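TolA protein (Pseudomonas aeruginosa, PDB 1LR0) belongs, through this periplasmic C-terminal domain, to the Tol-Pal system, which probably helps to keep the outer membrane intact and to draw it inward during cell division. Local coordinates at residues A[69-74]-A[79-84]. Numbering follows the deposited sequence.
Sequences ASVSRS and PFDSSA
Ser74 OG gives its proton to Asp81 OD1 over 2.7 Å, and this bond spans the connection between strand 66-73 and helix 78-91. The hydroxyl, anti to the backbone N of Ser74 (chi1 173°), meets OD1 on its syn lone pair, the side facing OD2, so it approaches the mouth of the carboxylate; Ser74 OG stays 3.7 Å from Asp81 OD2. Ser74 CB also comes close, 3.3 Å from Asp81 OD1. The carboxylate reaches the loop because its CG lies anti to the carbonyl carbon of Asp81, beside the backbone N (chi1 -71°), and so leans back toward the start of the helix.

Asp81 is the buried, close-fitting end of the contact. Its OD2 is taken by the hydroxyl of Ser75, so both carboxylate oxygens have serine partners in the loop, and Val54 of the adjoining strand 54-60 packs on the same side chain. Ser74 OG in turn receives the backbone N-H of Gly76. The other, looser touch is apolar: Val71 CG2 meets Asp81 CB at 4.0 Å, the two side chains crossing at about a right angle, while Val71 also touches Val85 one turn further along the helix. Toward solvent the contact thins out, with Ser74 itself exposed and Arg73 pointing away from the helix. Just before, Ser72 and Arg73 both face Glu55 in a classic beta bulge where the edge strand turns a corner.

Here, in the TonB-like C-terminal domain of TolA, a short loop carries the edge strand into the helix. The paired serine bonds hold the carboxylate's rotation and would probably stabilise its charged form, despite its burial, without a basic partner from either segment.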
ATOM      1  N   ALA A  69       4.310  -1.700 -11.616  1.00 18.58           N
ATOM      2  CA  ALA A  69       5.016  -1.886 -10.339  1.00 15.75           C
ATOM      3  C   ALA A  69       6.476  -1.892 -10.706  1.00 16.30           C
ATOM      4  O   ALA A  69       6.895  -2.477 -11.756  1.00 14.60           O
ATOM      5  CB  ALA A  69       4.608  -3.167  -9.739  1.00 16.95           C
ATOM      6  N   SER A  70       7.249  -1.168  -9.933  1.00 13.62           N
ATOM      7  CA  SER A  70       8.650  -1.133 -10.132  1.00 15.76           C
ATOM      8  C   SER A  70       9.378  -0.922  -8.785  1.00 13.13           C
ATOM      9  O   SER A  70       8.829  -0.396  -7.852  1.00 16.93           O
ATOM     10  CB  SER A  70       9.026   0.024 -11.049  1.00 18.55           C
ATOM     11  OG  SER A  70       8.472   1.211 -10.502  1.00 21.19           O
ATOM     12  N   VAL A  71      10.637  -1.269  -8.769  1.00 15.08           N
ATOM     13  CA  VAL A  71      11.473  -1.109  -7.578  1.00 14.72           C
ATOM     14  C   VAL A  71      11.781   0.357  -7.383  1.00 16.98           C
ATOM     15  O   VAL A  71      12.430   0.994  -8.207  1.00 17.41           O
ATOM     16  CB  VAL A  71      12.692  -1.842  -7.792  1.00 14.80           C
ATOM     17  CG1 VAL A  71      13.618  -1.556  -6.631  1.00 15.88           C
ATOM     18  CG2 VAL A  71      12.376  -3.382  -7.832  1.00 19.29           C
ATOM     19  N   SER A  72      11.384   0.884  -6.241  1.00 16.06           N
ATOM     20  CA  SER A  72      11.787   2.255  -5.871  1.00 18.75           C
ATOM     21  C   SER A  72      13.055   2.249  -4.991  1.00 20.87           C
ATOM     22  O   SER A  72      13.812   3.218  -5.003  1.00 17.46           O
ATOM     23  CB  SER A  72      10.638   3.011  -5.159  1.00 19.01           C
ATOM     24  OG  SER A  72      10.147   2.248  -4.070  1.00 33.48           O
ATOM     25  N   ARG A  73      13.233   1.232  -4.125  1.00 15.89           N
ATOM     26  CA  ARG A  73      14.511   1.068  -3.400  1.00 14.39           C
ATOM     27  C   ARG A  73      14.769  -0.391  -3.323  1.00 13.78           C
ATOM     28  O   ARG A  73      13.998  -1.123  -2.736  1.00 12.38           O
ATOM     29  CB  ARG A  73      14.488   1.714  -2.017  1.00 13.23           C
ATOM     30  CG  ARG A  73      15.815   1.680  -1.237  1.00 13.83           C
ATOM     31  CD  ARG A  73      15.652   2.207   0.226  1.00 17.49           C
ATOM     32  NE  ARG A  73      15.340   3.654   0.267  1.00 17.55           N
ATOM     33  CZ  ARG A  73      16.222   4.618   0.024  1.00 15.70           C
ATOM     34  NH1 ARG A  73      17.462   4.362  -0.268  1.00 18.24           N
ATOM     35  NH2 ARG A  73      15.863   5.888   0.096  1.00 22.20           N
ATOM     36  N   SER A  74      15.866  -0.797  -3.909  1.00 13.34           N
ATOM     37  CA  SER A  74      16.231  -2.188  -3.965  1.00 14.89           C
ATOM     38  C   SER A  74      16.541  -2.767  -2.607  1.00 14.73           C
ATOM     39  O   SER A  74      17.069  -2.079  -1.732  1.00 11.90           O
ATOM     40  CB  SER A  74      17.434  -2.384  -4.879  1.00 17.41           C
ATOM     41  OG  SER A  74      17.888  -3.745  -4.783  1.00 13.32           O
ATOM     42  N   PRO A  79      16.685 -11.091  -7.200  1.00 15.75           N
ATOM     43  CA  PRO A  79      15.569 -12.017  -7.260  1.00 14.72           C
ATOM     44  C   PRO A  79      14.444 -11.707  -6.263  1.00 12.66           C
ATOM     45  O   PRO A  79      13.253 -11.842  -6.597  1.00 10.53           O
ATOM     46  CB  PRO A  79      16.208 -13.382  -7.018  1.00 15.02           C
ATOM     47  CG  PRO A  79      17.703 -13.146  -7.310  1.00 18.10           C
ATOM     48  CD  PRO A  79      17.959 -11.760  -6.966  1.00 18.15           C
ATOM     49  N   PHE A  80      14.771 -11.312  -5.038  1.00 12.46           N
ATOM     50  CA  PHE A  80      13.681 -10.875  -4.141  1.00 12.11           C
ATOM     51  C   PHE A  80      12.989  -9.672  -4.669  1.00 12.07           C
ATOM     52  O   PHE A  80      11.774  -9.634  -4.727  1.00 11.36           O
ATOM     53  CB  PHE A  80      14.202 -10.586  -2.687  1.00 12.87           C
ATOM     54  CG  PHE A  80      13.161 -10.049  -1.825  1.00 13.17           C
ATOM     55  CD1 PHE A  80      13.359  -8.842  -1.135  1.00 10.19           C
ATOM     56  CD2 PHE A  80      11.951 -10.710  -1.737  1.00 14.59           C
ATOM     57  CE1 PHE A  80      12.382  -8.321  -0.408  1.00 11.71           C
ATOM     58  CE2 PHE A  80      10.957 -10.214  -0.961  1.00 12.13           C
ATOM     59  CZ  PHE A  80      11.148  -8.958  -0.278  1.00  9.14           C
ATOM     60  N   ASP A  81      13.751  -8.679  -5.130  1.00 12.16           N
ATOM     61  CA  ASP A  81      13.125  -7.528  -5.734  1.00 13.27           C
ATOM     62  C   ASP A  81      12.134  -7.905  -6.866  1.00 13.46           C
ATOM     63  O   ASP A  81      11.016  -7.418  -6.939  1.00 11.90           O
ATOM     64  CB  ASP A  81      14.158  -6.592  -6.360  1.00 15.11           C
ATOM     65  CG  ASP A  81      15.004  -5.839  -5.354  1.00 19.95           C
ATOM     66  OD1 ASP A  81      15.904  -5.155  -5.878  1.00 15.45           O
ATOM     67  OD2 ASP A  81      14.894  -5.890  -4.095  1.00 16.34           O
ATOM     68  N   SER A  82      12.601  -8.747  -7.775  1.00 14.66           N
ATOM     69  CA  SER A  82      11.783  -9.130  -8.897  1.00 13.56           C
ATOM     70  C   SER A  82      10.573  -9.911  -8.404  1.00 14.58           C
ATOM     71  O   SER A  82       9.469  -9.754  -8.952  1.00 13.56           O
ATOM     72  CB  SER A  82      12.582 -10.025  -9.834  1.00 14.10           C
ATOM     73  OG  SER A  82      13.593  -9.270 -10.453  1.00 18.68           O
ATOM     74  N   SER A  83      10.743 -10.723  -7.382  1.00 13.35           N
ATOM     75  CA  SER A  83       9.591 -11.505  -6.850  1.00 13.85           C
ATOM     76  C   SER A  83       8.509 -10.628  -6.224  1.00 12.04           C
ATOM     77  O   SER A  83       7.325 -10.929  -6.298  1.00 12.40           O
ATOM     78  CB  SER A  83      10.095 -12.539  -5.816  1.00 12.53           C
ATOM     79  OG  SER A  83      10.417 -11.934  -4.545  1.00 11.69           O
ATOM     80  N   ALA A  84       8.905  -9.519  -5.629  1.00 12.34           N
ATOM     81  CA  ALA A  84       7.928  -8.574  -5.142  1.00 11.61           C
ATOM     82  C   ALA A  84       7.176  -7.810  -6.218  1.00 11.55           C
ATOM     83  O   ALA A  84       5.957  -7.712  -6.131  1.00 10.92           O
ATOM     84  CB  ALA A  84       8.533  -7.626  -4.094  1.00 12.17           C
TER